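Local coordinates for protein 3-hydroxyacyl-CoA dehydrogenase (Burkholderia thailandensis, PDB 4XGN) that probably catalyses the NAD-dependent oxidation of 3-hydroxyacyl-CoA thioesters to 3-ketoacyl-CoA, as a member of the short-chain dehydrogenase family that binds NAD in a Rossmann fold, at residues F16-G21 with A27-L32; V89-I94 with A229-L234. One frame throughout, in Å; residues are numbered along the deposited sequence.

Contact 1 (F16-G21 with A27-L32). With NAD (nicotinamide-adenine-dinucleotide), chain I.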
loop_
_atom_site.group_PDB
_atom_site.type_symbol
_atom_site.label_atom_id
_atom_site.label_comp_id
_atom_site.label_asym_id
_atom_site.label_seq_id
_atom_site.Cartn_x
_atom_site.Cartn_y
_atom_site.Cartn_z
ATOM N N PHE A 16 -12.369 -29.298 1.329
ATOM C CA PHE A 16 -11.952 -27.961 1.827
ATOM C C PHE A 16 -11.841 -27.998 3.316
ATOM O O PHE A 16 -12.801 -28.358 4.011
ATOM C CB PHE A 16 -12.960 -26.896 1.406
ATOM C CG PHE A 16 -13.081 -26.821 -0.049
ATOM C CD1 PHE A 16 -13.908 -27.711 -0.716
ATOM C CD2 PHE A 16 -12.216 -26.004 -0.798
ATOM C CE1 PHE A 16 -13.960 -27.735 -2.093
ATOM C CE2 PHE A 16 -12.278 -26.030 -2.187
ATOM C CZ PHE A 16 -13.155 -26.891 -2.819
ATOM N N LEU A 17 -10.648 -27.628 3.786
ATOM C CA LEU A 17 -10.294 -27.609 5.213
ATOM C C LEU A 17 -10.461 -26.177 5.663
ATOM O O LEU A 17 -9.878 -25.268 5.037
ATOM C CB LEU A 17 -8.871 -28.106 5.429
ATOM C CG LEU A 17 -8.313 -27.963 6.866
ATOM C CD1 LEU A 17 -9.157 -28.701 7.889
ATOM C CD2 LEU A 17 -6.887 -28.495 6.879
ATOM N N ILE A 18 -11.299 -25.981 6.676
ATOM C CA ILE A 18 -11.682 -24.665 7.118
ATOM C C ILE A 18 -11.377 -24.573 8.625
ATOM O O ILE A 18 -12.063 -25.197 9.436
ATOM C CB ILE A 18 -13.149 -24.366 6.880
ATOM C CG1 ILE A 18 -13.549 -24.597 5.399
ATOM C CG2 ILE A 18 -13.483 -22.942 7.289
ATOM C CD1 ILE A 18 -15.021 -24.473 5.126
ATOM N N THR A 19 -10.441 -23.706 8.971
ATOM C CA THR A 19 -10.112 -23.449 10.376
ATOM C C THR A 19 -11.050 -22.376 10.889
ATOM O O THR A 19 -11.476 -21.493 10.136
ATOM C CB THR A 19 -8.666 -23.068 10.643
ATOM O OG1 THR A 19 -8.445 -21.705 10.285
ATOM C CG2 THR A 19 -7.686 -24.038 9.975
ATOM N N GLY A 20 -11.350 -22.423 12.187
ATOM C CA GLY A 20 -12.404 -21.584 12.732
ATOM C C GLY A 20 -13.771 -21.919 12.148
ATOM O O GLY A 20 -14.696 -21.135 12.212
ATOM N N GLY A 21 -13.906 -23.146 11.658
ATOM C CA GLY A 21 -15.070 -23.508 10.899
ATOM C C GLY A 21 -16.300 -23.782 11.761
ATOM O O GLY A 21 -17.368 -23.979 11.196
ATOM N N ALA A 27 -17.784 -20.843 9.424
ATOM C CA ALA A 27 -19.059 -21.569 9.331
ATOM C C ALA A 27 -19.790 -21.172 8.042
ATOM O O ALA A 27 -20.271 -22.022 7.281
ATOM C CB ALA A 27 -19.947 -21.322 10.530
ATOM N N GLY A 28 -19.845 -19.865 7.751
ATOM C CA GLY A 28 -20.512 -19.394 6.549
ATOM C C GLY A 28 -19.834 -19.917 5.295
ATOM O O GLY A 28 -20.504 -20.308 4.321
ATOM N N THR A 29 -18.503 -19.976 5.344
ATOM C CA THR A 29 -17.720 -20.543 4.259
ATOM C C THR A 29 -18.039 -22.025 4.036
ATOM O O THR A 29 -18.250 -22.474 2.906
ATOM C CB THR A 29 -16.211 -20.334 4.486
ATOM O OG1 THR A 29 -15.951 -18.916 4.560
ATOM C CG2 THR A 29 -15.395 -20.866 3.309
ATOM N N ALA A 30 -18.058 -22.759 5.132
ATOM C CA ALA A 30 -18.387 -24.174 5.136
ATOM C C ALA A 30 -19.734 -24.423 4.496
ATOM O O ALA A 30 -19.870 -25.337 3.684
ATOM C CB ALA A 30 -18.347 -24.729 6.564
ATOM N N ARG A 31 -20.727 -23.615 4.847
ATOM C CA ARG A 31 -22.061 -23.762 4.330
ATOM C C ARG A 31 -22.074 -23.559 2.832
ATOM O O ARG A 31 -22.654 -24.377 2.088
ATOM C CB ARG A 31 -23.043 -22.814 4.996
ATOM C CG ARG A 31 -23.303 -23.104 6.451
ATOM C CD ARG A 31 -24.291 -22.085 7.007
ATOM N NE ARG A 31 -24.429 -22.246 8.434
ATOM C CZ ARG A 31 -25.140 -23.165 9.039
ATOM N NH1 ARG A 31 -25.839 -24.077 8.356
ATOM N NH2 ARG A 31 -25.147 -23.173 10.361
ATOM N N LEU A 32 -21.438 -22.482 2.376
ATOM C CA LEU A 32 -21.497 -22.133 0.974
ATOM C C LEU A 32 -20.781 -23.173 0.136
ATOM O O LEU A 32 -21.297 -23.542 -0.927
ATOM C CB LEU A 32 -20.935 -20.716 0.718
ATOM C CG LEU A 32 -20.974 -20.229 -0.734
ATOM C CD1 LEU A 32 -21.035 -18.717 -0.772
ATOM C CD2 LEU A 32 -19.724 -20.559 -1.531
HETATM P PA NAD I . -15.668 -16.216 15.421
HETATM O O1A NAD I . -15.223 -15.945 16.813
HETATM O O2A NAD I . -17.140 -16.331 15.170
HETATM O O5B NAD I . -14.952 -17.526 14.835
HETATM C C5B NAD I . -13.590 -17.794 15.090
HETATM C C4B NAD I . -13.405 -19.312 15.259
HETATM O O4B NAD I . -12.098 -19.423 15.507
HETATM C C3B NAD I . -14.135 -19.841 16.520
HETATM O O3B NAD I . -15.059 -20.849 16.264
HETATM C C2B NAD I . -12.915 -20.232 17.372
HETATM O O2B NAD I . -13.281 -21.258 18.365
HETATM C C1B NAD I . -11.944 -20.544 16.517
HETATM N N9A NAD I . -10.637 -20.429 17.084
HETATM C C8A NAD I . -10.122 -19.462 17.907
HETATM N N7A NAD I . -8.840 -19.796 18.268
HETATM C C5A NAD I . -8.601 -20.936 17.635
HETATM C C6A NAD I . -7.478 -21.721 17.608
HETATM N N6A NAD I . -6.252 -21.555 18.320
HETATM N N1A NAD I . -7.487 -22.843 16.871
HETATM C C2A NAD I . -8.590 -23.216 16.151
HETATM N N3A NAD I . -9.706 -22.429 16.157
HETATM C C4A NAD I . -9.679 -21.318 16.924
HETATM O O3 NAD I . -15.085 -14.924 14.665
HETATM P PN NAD I . -15.123 -14.674 13.055
HETATM O O1N NAD I . -15.705 -13.311 12.882
HETATM O O2N NAD I . -15.806 -15.762 12.240
HETATM O O5D NAD I . -13.547 -14.618 12.683
HETATM C C5D NAD I . -13.003 -15.307 11.559
HETATM C C4D NAD I . -11.762 -14.678 11.052
HETATM O O4D NAD I . -12.144 -13.470 10.538
HETATM C C3D NAD I . -10.745 -14.371 12.180
HETATM O O3D NAD I . -9.462 -14.545 11.757
HETATM C C2D NAD I . -11.080 -12.875 12.437
HETATM O O2D NAD I . -9.953 -12.190 13.152
HETATM C C1D NAD I . -11.272 -12.386 11.230
HETATM N N1N NAD I . -12.024 -11.146 11.077
HETATM C C2N NAD I . -13.287 -10.958 11.589
HETATM C C3N NAD I . -13.977 -9.763 11.427
HETATM C C7N NAD I . -15.332 -9.504 12.013
HETATM O O7N NAD I . -15.757 -8.373 12.031
HETATM N N7N NAD I . -16.125 -10.575 12.502
HETATM C C4N NAD I . -13.354 -8.733 10.690
HETATM C C5N NAD I . -12.110 -8.932 10.146
HETATM C C6N NAD I . -11.451 -10.128 10.330
#
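Ile18 on strand 15-19 meets Thr29 and Ala30 on helix 24-35 in a small, fully buried contact within the first beta-alpha-beta unit of the chain, strand 15-19, helix 24-35, strand 39-44. The Ile18 methyl makes the side-chain part of it, and Gly21 against Ala27 makes a second, backbone part. With CG1 anti to the carbonyl carbon (chi1 -54°) and CD1 extended beyond it (chi2 173°), the isoleucine sends the end of its longer branch onto the helix backbone. Ile18 CD1 lies 3.4 Å from Ala30 CA, closer than usual van der Waals contact. The Thr29 methyl comes up next to the same carbon, CG2 to Ile18 CD1 being 4.1 Å, while its hydroxyl OG1 turns back to Leu25 O within its own helix. The polar end of Thr29 is thus satisfied locally and its methyl is presented to the strand.

Past the strand the chain bends through a type II turn from Ile18 to Gly21. Gly20, at positive phi (63°), passes close to the cofactor, its CA 3.5 Å from NAD O4B. Gly21 then meets the helix through a bent CA-H...O contact, Ala27 CA to Gly21 O 3.5 Å. Strand, glycine turn and helix together form the opening of a beta-alpha-beta unit, the glycine-rich dinucleotide-binding motif of the Rossmann fold in short-chain dehydrogenases.

Contact 2 (V89-I94 with A229-L234); sequences VNCAGI and AEYAML. With NAD (nicotinamide-adenine-dinucleotide), chain I.
Cys91 and Val89 receive the phenolic end of Tyr231, a long side chain that spans the distance between helix 228-240 and the end of strand 85-90. The backbones stay well apart, with Val89 CA 9.9 Å from Ala232 CA, and the tyrosine alone crosses from the helix. Its CG stands anti to the backbone N (chi1 173°), which sends ring and hydroxyl toward the strand. The second torsion (chi2 -88°) only sets which way the ring plane is turned, and so how the sulfur meets it. Cys91 swings SG to the position anti to its carbonyl carbon (chi1 -64°), bringing the sulfur 3.5 Å from Tyr231 OH and 3.9 Å from Tyr231 CE1. Cys91 SG stands 4.8 Å from the centroid of the Tyr231 ring and oblique to it, a sulfur-aromatic contact.

Val89 adds one methyl: its CG1, anti to the backbone N, reaches Tyr231 OH at 3.8 Å. The buried hydroxyl finds its polar partner in Thr151 OG1, which also hydrogen-bonds to Asn90 O. On the cofactor side, Cys91 O is 3.0 Å from NAD C4D, and Ala92 CB lies 3.5 Å from NAD N3A of the adenine.

Helix 228-240 also meets a second subunit, where Glu230 O accepts a hydrogen bond from Asn241 ND2 of that subunit. Within its own chain Tyr231 lies between helix 24-35, which supplies Leu25, and strand 189-196, which supplies Ile194 and Pro196, with its hydroxyl directed at the end of strand 85-90.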
loop_
_atom_site.group_PDB
_atom_site.type_symbol
_atom_site.label_atom_id
_atom_site.label_comp_id
_atom_site.label_asym_id
_atom_site.label_seq_id
_atom_site.Cartn_x
_atom_site.Cartn_y
_atom_site.Cartn_z
ATOM N N VAL A 89 -8.979 -22.745 4.080
ATOM C CA VAL A 89 -9.469 -21.444 4.455
ATOM C C VAL A 89 -9.154 -21.237 5.898
ATOM O O VAL A 89 -9.684 -21.975 6.763
ATOM C CB VAL A 89 -10.972 -21.297 4.176
ATOM C CG1 VAL A 89 -11.418 -19.887 4.455
ATOM C CG2 VAL A 89 -11.282 -21.694 2.720
ATOM N N ASN A 90 -8.238 -20.306 6.154
ATOM C CA ASN A 90 -7.832 -19.969 7.527
ATOM C C ASN A 90 -8.740 -18.897 8.107
ATOM O O ASN A 90 -8.599 -17.726 7.741
ATOM C CB ASN A 90 -6.396 -19.475 7.573
ATOM C CG ASN A 90 -5.396 -20.544 7.238
ATOM O OD1 ASN A 90 -5.245 -21.504 7.984
ATOM N ND2 ASN A 90 -4.740 -20.423 6.113
ATOM N N CYS A 91 -9.679 -19.288 8.959
ATOM C CA CYS A 91 -10.540 -18.349 9.681
ATOM C C CYS A 91 -10.353 -18.352 11.216
ATOM O O CYS A 91 -10.848 -17.442 11.866
ATOM C CB CYS A 91 -12.009 -18.557 9.360
ATOM S SG CYS A 91 -12.442 -18.239 7.638
ATOM N N ALA A 92 -9.623 -19.302 11.789
ATOM C CA ALA A 92 -9.349 -19.294 13.210
ATOM C C ALA A 92 -8.618 -18.001 13.614
ATOM O O ALA A 92 -7.618 -17.660 13.031
ATOM C CB ALA A 92 -8.483 -20.464 13.590
ATOM N N GLY A 93 -9.171 -17.298 14.583
ATOM C CA GLY A 93 -8.575 -16.058 15.034
ATOM C C GLY A 93 -9.276 -15.544 16.260
ATOM O O GLY A 93 -10.402 -15.968 16.548
ATOM N N ILE A 94 -8.574 -14.658 16.993
ATOM C CA ILE A 94 -9.080 -13.964 18.149
ATOM C C ILE A 94 -8.717 -12.480 17.975
ATOM O O ILE A 94 -7.758 -12.157 17.267
ATOM C CB ILE A 94 -8.496 -14.484 19.485
ATOM C CG1 ILE A 94 -6.974 -14.554 19.431
ATOM C CG2 ILE A 94 -9.036 -15.871 19.788
ATOM C CD1 ILE A 94 -6.310 -14.889 20.741
ATOM N N ALA A 229 -21.978 -14.981 4.600
ATOM C CA ALA A 229 -22.150 -15.413 3.228
ATOM C C ALA A 229 -21.371 -14.580 2.231
ATOM O O ALA A 229 -20.982 -15.069 1.150
ATOM C CB ALA A 229 -23.631 -15.437 2.846
ATOM N N GLU A 230 -21.203 -13.304 2.539
ATOM C CA GLU A 230 -20.520 -12.391 1.621
ATOM C C GLU A 230 -19.018 -12.616 1.644
ATOM O O GLU A 230 -18.344 -12.452 0.620
ATOM C CB GLU A 230 -20.896 -10.959 1.959
ATOM C CG GLU A 230 -22.376 -10.736 1.666
ATOM C CD GLU A 230 -22.992 -9.497 2.275
ATOM O OE1 GLU A 230 -22.581 -8.994 3.348
ATOM O OE2 GLU A 230 -23.984 -9.023 1.650
ATOM N N TYR A 231 -18.479 -12.943 2.820
ATOM C CA TYR A 231 -17.136 -13.416 2.914
ATOM C C TYR A 231 -16.947 -14.694 2.108
ATOM O O TYR A 231 -16.024 -14.860 1.307
ATOM C CB TYR A 231 -16.741 -13.619 4.397
ATOM C CG TYR A 231 -15.382 -14.273 4.564
ATOM C CD1 TYR A 231 -15.262 -15.627 4.599
ATOM C CD2 TYR A 231 -14.204 -13.513 4.698
ATOM C CE1 TYR A 231 -14.023 -16.225 4.719
ATOM C CE2 TYR A 231 -12.962 -14.109 4.839
ATOM C CZ TYR A 231 -12.881 -15.483 4.840
ATOM O OH TYR A 231 -11.669 -16.135 4.973
ATOM N N ALA A 232 -17.884 -15.619 2.323
ATOM C CA ALA A 232 -17.822 -16.870 1.661
ATOM C C ALA A 232 -17.922 -16.777 0.148
ATOM O O ALA A 232 -17.236 -17.509 -0.528
ATOM C CB ALA A 232 -18.916 -17.767 2.181
ATOM N N MET A 233 -18.702 -15.830 -0.352
ATOM C CA MET A 233 -18.789 -15.597 -1.779
ATOM C C MET A 233 -17.431 -15.230 -2.358
ATOM O O MET A 233 -17.081 -15.696 -3.456
ATOM C CB MET A 233 -19.726 -14.417 -2.087
ATOM C CG MET A 233 -21.223 -14.649 -1.981
ATOM S SD MET A 233 -21.999 -13.001 -2.188
ATOM C CE MET A 233 -21.298 -12.617 -3.765
ATOM N N LEU A 234 -16.674 -14.377 -1.634
ATOM C CA LEU A 234 -15.361 -14.011 -2.112
ATOM C C LEU A 234 -14.391 -15.179 -2.052
ATOM O O LEU A 234 -13.555 -15.353 -2.937
ATOM C CB LEU A 234 -14.806 -12.807 -1.337
ATOM C CG LEU A 234 -13.462 -12.231 -1.813
ATOM C CD1 LEU A 234 -13.448 -11.889 -3.275
ATOM C CD2 LEU A 234 -13.108 -11.061 -0.918
HETATM P PA NAD I . -15.668 -16.216 15.421
HETATM O O1A NAD I . -15.223 -15.945 16.813
HETATM O O2A NAD I . -17.140 -16.331 15.170
HETATM O O5B NAD I . -14.952 -17.526 14.835
HETATM C C5B NAD I . -13.590 -17.794 15.090
HETATM C C4B NAD I . -13.405 -19.312 15.259
HETATM O O4B NAD I . -12.098 -19.423 15.507
HETATM C C3B NAD I . -14.135 -19.841 16.520
HETATM O O3B NAD I . -15.059 -20.849 16.264
HETATM C C2B NAD I . -12.915 -20.232 17.372
HETATM O O2B NAD I . -13.281 -21.258 18.365
HETATM C C1B NAD I . -11.944 -20.544 16.517
HETATM N N9A NAD I . -10.637 -20.429 17.084
HETATM C C8A NAD I . -10.122 -19.462 17.907
HETATM N N7A NAD I . -8.840 -19.796 18.268
HETATM C C5A NAD I . -8.601 -20.936 17.635
HETATM C C6A NAD I . -7.478 -21.721 17.608
HETATM N N6A NAD I . -6.252 -21.555 18.320
HETATM N N1A NAD I . -7.487 -22.843 16.871
HETATM C C2A NAD I . -8.590 -23.216 16.151
HETATM N N3A NAD I . -9.706 -22.429 16.157
HETATM C C4A NAD I . -9.679 -21.318 16.924
HETATM O O3 NAD I . -15.085 -14.924 14.665
HETATM P PN NAD I . -15.123 -14.674 13.055
HETATM O O1N NAD I . -15.705 -13.311 12.882
HETATM O O2N NAD I . -15.806 -15.762 12.240
HETATM O O5D NAD I . -13.547 -14.618 12.683
HETATM C C5D NAD I . -13.003 -15.307 11.559
HETATM C C4D NAD I . -11.762 -14.678 11.052
HETATM O O4D NAD I . -12.144 -13.470 10.538
HETATM C C3D NAD I . -10.745 -14.371 12.180
HETATM O O3D NAD I . -9.462 -14.545 11.757
HETATM C C2D NAD I . -11.080 -12.875 12.437
HETATM O O2D NAD I . -9.953 -12.190 13.152
HETATM C C1D NAD I . -11.272 -12.386 11.230
HETATM N N1N NAD I . -12.024 -11.146 11.077
HETATM C C2N NAD I . -13.287 -10.958 11.589
HETATM C C3N NAD I . -13.977 -9.763 11.427
HETATM C C7N NAD I . -15.332 -9.504 12.013
HETATM O O7N NAD I . -15.757 -8.373 12.031
HETATM N N7N NAD I . -16.125 -10.575 12.502
HETATM C C4N NAD I . -13.354 -8.733 10.690
HETATM C C5N NAD I . -12.110 -8.932 10.146
HETATM C C6N NAD I . -11.451 -10.128 10.330
#

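The two contacts lie about 7 Å apart, centre to centre, and both segments of contact 1 precede those of contact 2 in the sequence. Strands 15-19 and 85-90 are neighbours in the parallel sheet, where Leu17 O to Val89 N (2.8 Å) and Thr19 N to Val89 O (2.9 Å) are probable hydrogen bonds. Their helices also meet, with Thr29 OG1 3.3 Å from Tyr231 CE1. Both contacts touch NAD near the strand ends, and Thr19 OG1 hydrogen-bonds to Ala92 N. Early and late parts of the sequence thereby pack together beside one cofactor pocket, illustrating how a Rossmann fold assembles its binding site from loops following adjacent strands.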